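Local coordinates for CLIP-associating protein 2 (Mus musculus, PDB 3WOZ), which probably binds tubulin through its TOG domains and contributes to the control of microtubule dynamics, at residues A[150-155]-A[192-197]; A[20-25]-A[55-60]. All blocks are in the same frame, centred on the assembly; numbering follows the deposited sequence.

Contact 1. Residues A[150-155]-A[192-197]; sequences YIETLA and AQSVLI
Ile151 and Glu152 meet Val195 and Ser194 where two helices of the HEAT-repeat TOG domain, 141-155 and 186-202, run side by side. The axes of the two short segments come within 8.7 Å at an angle of 27°, and the CA atoms of Glu152 and Val195 lie 4.9 Å apart. On the buried side both methyls of Val195 are used: CG2 rests on Ile151 CB at 3.9 Å, and CG1 packs against Ile151 CG2 at the same separation. Toward solvent the contact turns polar without a hydrogen bond across it. The chain of Glu152 bends at chi2, which lays its carboxylate end along Ser194, with Glu152 CD 3.5 Å from Ser194 CB. The polar ends find their bonds elsewhere: Glu152 OE2 forms a salt bridge with Lys156, and Ser194 OG bonds to the carbonyls of Ala191 and Lys190 in its own helix. An alanine in place of Glu152 would probably uncover Ser194 CB and leave Lys156 without this carboxylate partner. Further out, Leu128 of helix 121-133 backs Ile151. A chi1 of 59° places Ser194 OG between its own backbone N and carbonyl carbon, where it can turn back to those helix carbonyls; its 3.4 Å approach to Glu152 OE1 is a close contact and not a hydrogen bond.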
loop_
_atom_site.group_PDB
_atom_site.type_symbol
_atom_site.label_atom_id
_atom_site.label_comp_id
_atom_site.label_asym_id
_atom_site.label_seq_id
_atom_site.Cartn_x
_atom_site.Cartn_y
_atom_site.Cartn_z
ATOM N N TYR A 150 2.285 7.479 1.686
ATOM C CA TYR A 150 2.623 6.631 0.551
ATOM C C TYR A 150 2.355 7.350 -0.778
ATOM O O TYR A 150 3.219 7.350 -1.662
ATOM C CB TYR A 150 1.874 5.300 0.630
ATOM C CG TYR A 150 2.398 4.229 -0.305
ATOM C CD1 TYR A 150 2.075 4.240 -1.666
ATOM C CD2 TYR A 150 3.201 3.197 0.169
ATOM C CE1 TYR A 150 2.548 3.253 -2.528
ATOM C CE2 TYR A 150 3.671 2.204 -0.684
ATOM C CZ TYR A 150 3.344 2.243 -2.031
ATOM O OH TYR A 150 3.804 1.259 -2.876
ATOM N N ILE A 151 1.178 7.968 -0.908
ATOM C CA ILE A 151 0.869 8.810 -2.079
ATOM C C ILE A 151 2.000 9.793 -2.306
ATOM O O ILE A 151 2.574 9.841 -3.388
ATOM C CB ILE A 151 -0.422 9.671 -1.919
ATOM C CG1 ILE A 151 -1.585 8.896 -1.287
ATOM C CG2 ILE A 151 -0.806 10.335 -3.256
ATOM C CD1 ILE A 151 -2.297 7.944 -2.183
ATOM N N GLU A 152 2.311 10.573 -1.271
ATOM C CA GLU A 152 3.334 11.606 -1.360
ATOM C C GLU A 152 4.657 11.054 -1.888
ATOM O O GLU A 152 5.260 11.648 -2.778
ATOM C CB GLU A 152 3.556 12.293 -0.010
ATOM C CG GLU A 152 4.035 13.735 -0.169
ATOM C CD GLU A 152 5.133 14.127 0.797
ATOM O OE1 GLU A 152 5.127 13.656 1.957
ATOM O OE2 GLU A 152 6.001 14.934 0.391
ATOM N N THR A 153 5.098 9.918 -1.346
ATOM C CA THR A 153 6.364 9.306 -1.770
ATOM C C THR A 153 6.279 8.786 -3.210
ATOM O O THR A 153 7.235 8.905 -3.976
ATOM C CB THR A 153 6.801 8.187 -0.805
ATOM O OG1 THR A 153 6.708 8.659 0.544
ATOM C CG2 THR A 153 8.234 7.752 -1.082
ATOM N N LEU A 154 5.126 8.227 -3.577
ATOM C CA LEU A 154 4.905 7.735 -4.939
ATOM C C LEU A 154 4.919 8.885 -5.942
ATOM O O LEU A 154 5.406 8.733 -7.063
ATOM C CB LEU A 154 3.585 6.955 -5.040
ATOM C CG LEU A 154 3.317 6.217 -6.359
ATOM C CD1 LEU A 154 4.264 5.032 -6.537
ATOM C CD2 LEU A 154 1.870 5.758 -6.447
ATOM N N ALA A 155 4.393 10.033 -5.520
ATOM C CA ALA A 155 4.343 11.229 -6.357
ATOM C C ALA A 155 5.733 11.756 -6.710
ATOM O O ALA A 155 5.919 12.351 -7.773
ATOM C CB ALA A 155 3.516 12.314 -5.680
ATOM N N ALA A 192 -1.882 15.464 4.246
ATOM C CA ALA A 192 -2.793 15.864 3.175
ATOM C C ALA A 192 -2.223 17.015 2.346
ATOM O O ALA A 192 -2.256 16.973 1.111
ATOM C CB ALA A 192 -4.152 16.227 3.742
ATOM N N GLN A 193 -1.692 18.027 3.030
ATOM C CA GLN A 193 -1.059 19.172 2.376
ATOM C C GLN A 193 0.073 18.732 1.460
ATOM O O GLN A 193 0.103 19.097 0.283
ATOM C CB GLN A 193 -0.530 20.165 3.412
ATOM C CG GLN A 193 -1.563 21.163 3.878
ATOM C CD GLN A 193 -1.223 21.791 5.211
ATOM O OE1 GLN A 193 -0.097 22.238 5.432
ATOM N NE2 GLN A 193 -2.203 21.838 6.109
ATOM N N SER A 194 0.992 17.938 2.008
ATOM C CA SER A 194 2.109 17.405 1.241
ATOM C C SER A 194 1.624 16.634 0.015
ATOM O O SER A 194 2.217 16.750 -1.056
ATOM C CB SER A 194 3.011 16.533 2.124
ATOM O OG SER A 194 2.288 15.457 2.695
ATOM N N VAL A 195 0.542 15.868 0.166
ATOM C CA VAL A 195 -0.050 15.140 -0.965
ATOM C C VAL A 195 -0.549 16.106 -2.044
ATOM O O VAL A 195 -0.207 15.956 -3.216
ATOM C CB VAL A 195 -1.167 14.162 -0.520
ATOM C CG1 VAL A 195 -2.025 13.714 -1.703
ATOM C CG2 VAL A 195 -0.556 12.951 0.154
ATOM N N LEU A 196 -1.328 17.106 -1.635
ATOM C CA LEU A 196 -1.845 18.115 -2.564
ATOM C C LEU A 196 -0.719 18.905 -3.221
ATOM O O LEU A 196 -0.760 19.158 -4.423
ATOM C CB LEU A 196 -2.833 19.056 -1.863
ATOM C CG LEU A 196 -4.142 18.443 -1.355
ATOM C CD1 LEU A 196 -4.962 19.479 -0.607
ATOM C CD2 LEU A 196 -4.961 17.832 -2.485
ATOM N N ILE A 197 0.285 19.271 -2.428
ATOM C CA ILE A 197 1.473 19.963 -2.923
ATOM C C ILE A 197 2.196 19.123 -3.977
ATOM O O ILE A 197 2.468 19.606 -5.079
ATOM C CB ILE A 197 2.450 20.334 -1.763
ATOM C CG1 ILE A 197 1.882 21.469 -0.894
ATOM C CG2 ILE A 197 3.849 20.685 -2.290
ATOM C CD1 ILE A 197 1.807 22.840 -1.569
#

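Contact 2. Residues A[20-25]-A[55-60]; sequences SERKEG and FADPHG
Arg22, on helix 19-34, reaches across to Asp57 in the loop between helices 41-54 and 60-77, where the backbone of Asp57-Pro58-His59 folds into an Asx turn closed by a bond from His59 N to Asp57 OD1 (3.0 Å). In this helical-repeat domain the salt bridge thus ties a helix to an inter-helix loop. Arg22 and Asp57 approach from opposite directions, their guanidinium and carboxylate planes 57° apart, too steeply inclined for a coplanar two-bond pairing. Arg22 NE is 2.7 Å from Asp57 OD2, but that hydrogen bond is bent and weak; NH2 donates to OD1 at 3.1 Å from the syn side, 25° out of the carboxylate plane. The anti lone pair of OD1 receives His59 N, and this second grip probably helps fix the carboxylate's rotation. A bend at chi3 (-56°) turns the guanidinium at the end of the arginine chain, whose NH1 bonds to Ser16 O. Val62 of helix 60-77 touches both Arg22 and Asp57. His59 occupies the N-cap position of that helix, and its ring stacks with Trp19. Its CB lies at the guanidinium edge, 3.8 Å from Arg22 NH2.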
loop_
_atom_site.group_PDB
_atom_site.type_symbol
_atom_site.label_atom_id
_atom_site.label_comp_id
_atom_site.label_asym_id
_atom_site.label_seq_id
_atom_site.Cartn_x
_atom_site.Cartn_y
_atom_site.Cartn_z
ATOM N N SER A 20 3.345 -22.999 14.995
ATOM C CA SER A 20 4.675 -23.598 14.905
ATOM C C SER A 20 4.938 -24.113 13.489
ATOM O O SER A 20 6.052 -24.009 12.971
ATOM C CB SER A 20 4.799 -24.739 15.916
ATOM O OG SER A 20 6.153 -25.096 16.124
ATOM N N GLU A 21 3.888 -24.650 12.875
ATOM C CA GLU A 21 3.938 -25.167 11.517
ATOM C C GLU A 21 4.005 -24.038 10.490
ATOM O O GLU A 21 4.707 -24.157 9.488
ATOM C CB GLU A 21 2.732 -26.064 11.260
ATOM C CG GLU A 21 2.798 -27.400 11.987
ATOM C CD GLU A 21 3.107 -28.549 11.055
ATOM O OE1 GLU A 21 2.165 -29.019 10.376
ATOM O OE2 GLU A 21 4.282 -28.983 11.001
ATOM N N ARG A 22 3.285 -22.947 10.750
ATOM C CA ARG A 22 3.356 -21.755 9.899
ATOM C C ARG A 22 4.757 -21.151 9.911
ATOM O O ARG A 22 5.267 -20.731 8.872
ATOM C CB ARG A 22 2.315 -20.714 10.315
ATOM C CG ARG A 22 0.882 -21.128 10.022
ATOM C CD ARG A 22 -0.091 -19.950 10.054
ATOM N NE ARG A 22 -0.060 -19.209 11.316
ATOM C CZ ARG A 22 -0.754 -19.524 12.410
ATOM N NH1 ARG A 22 -1.551 -20.587 12.432
ATOM N NH2 ARG A 22 -0.645 -18.769 13.493
ATOM N N LYS A 23 5.372 -21.123 11.092
ATOM C CA LYS A 23 6.746 -20.658 11.260
ATOM C C LYS A 23 7.714 -21.504 10.428
ATOM O O LYS A 23 8.552 -20.966 9.695
ATOM C CB LYS A 23 7.130 -20.699 12.745
ATOM C CG LYS A 23 8.607 -20.490 13.038
ATOM C CD LYS A 23 8.914 -20.708 14.516
ATOM C CE LYS A 23 10.417 -20.700 14.776
ATOM N NZ LYS A 23 10.731 -20.792 16.234
ATOM N N GLU A 24 7.582 -22.824 10.539
ATOM C CA GLU A 24 8.439 -23.754 9.806
ATOM C C GLU A 24 8.230 -23.632 8.297
ATOM O O GLU A 24 9.189 -23.705 7.533
ATOM C CB GLU A 24 8.205 -25.195 10.274
ATOM C CG GLU A 24 9.477 -26.045 10.332
ATOM C CD GLU A 24 10.530 -25.502 11.301
ATOM O OE1 GLU A 24 10.165 -24.982 12.383
ATOM O OE2 GLU A 24 11.735 -25.606 10.977
ATOM N N GLY A 25 6.979 -23.430 7.884
ATOM C CA GLY A 25 6.645 -23.177 6.482
ATOM C C GLY A 25 7.299 -21.926 5.916
ATOM O O GLY A 25 7.841 -21.950 4.805
ATOM N N PHE A 55 -2.011 -11.750 6.528
ATOM C CA PHE A 55 -2.120 -10.371 6.990
ATOM C C PHE A 55 -2.902 -10.272 8.298
ATOM O O PHE A 55 -2.702 -9.338 9.072
ATOM C CB PHE A 55 -2.746 -9.477 5.915
ATOM C CG PHE A 55 -1.761 -8.976 4.901
ATOM C CD1 PHE A 55 -0.787 -8.053 5.259
ATOM C CD2 PHE A 55 -1.807 -9.427 3.585
ATOM C CE1 PHE A 55 0.139 -7.590 4.325
ATOM C CE2 PHE A 55 -0.887 -8.960 2.639
ATOM C CZ PHE A 55 0.083 -8.036 3.014
ATOM N N ALA A 56 -3.779 -11.246 8.538
ATOM C CA ALA A 56 -4.534 -11.331 9.784
ATOM C C ALA A 56 -4.046 -12.450 10.716
ATOM O O ALA A 56 -4.818 -12.973 11.510
ATOM C CB ALA A 56 -6.026 -11.495 9.484
ATOM N N ASP A 57 -2.767 -12.810 10.630
ATOM C CA ASP A 57 -2.223 -13.878 11.477
ATOM C C ASP A 57 -2.156 -13.421 12.939
ATOM O O ASP A 57 -1.557 -12.389 13.230
ATOM C CB ASP A 57 -0.839 -14.306 10.985
ATOM C CG ASP A 57 -0.426 -15.668 11.504
ATOM O OD1 ASP A 57 -0.182 -15.812 12.726
ATOM O OD2 ASP A 57 -0.328 -16.600 10.679
ATOM N N PRO A 58 -2.772 -14.191 13.859
ATOM C CA PRO A 58 -2.871 -13.752 15.251
ATOM C C PRO A 58 -1.586 -13.951 16.059
ATOM O O PRO A 58 -1.457 -13.394 17.149
ATOM C CB PRO A 58 -3.995 -14.627 15.810
ATOM C CG PRO A 58 -3.885 -15.890 15.043
ATOM C CD PRO A 58 -3.437 -15.492 13.650
ATOM N N HIS A 59 -0.652 -14.734 15.532
ATOM C CA HIS A 59 0.603 -14.986 16.223
ATOM C C HIS A 59 1.670 -13.978 15.815
ATOM O O HIS A 59 2.010 -13.864 14.632
ATOM C CB HIS A 59 1.081 -16.413 15.966
ATOM C CG HIS A 59 2.115 -16.878 16.940
ATOM N ND1 HIS A 59 3.455 -16.590 16.797
ATOM C CD2 HIS A 59 2.005 -17.605 18.078
ATOM C CE1 HIS A 59 4.128 -17.121 17.802
ATOM N NE2 HIS A 59 3.270 -17.741 18.594
ATOM N N GLY A 60 2.196 -13.261 16.808
ATOM C CA GLY A 60 3.176 -12.191 16.595
ATOM C C GLY A 60 4.463 -12.579 15.885
ATOM O O GLY A 60 4.957 -11.828 15.045
#

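In the fold
The two contacts mark different levels of one elongated, all-helical array: their centres are 34 Å apart, on opposite sides of the chain's centre, and their nearest atoms remain about 11 Å from each other. Contact 2 comes first along the chain and is complete before contact 1 begins. It joins helix 19-34 to the loop leading into helix 60-77, whereas contact 1 joins helix 141-155 to helix 186-202; no helix is common to both. The intervening chain is about half helical in contact 1 and mostly helical in contact 2. Two such local joints, far apart along the array, are consistent with a HEAT-repeat solenoid whose form is set piece by piece, in a domain that probably binds tubulin.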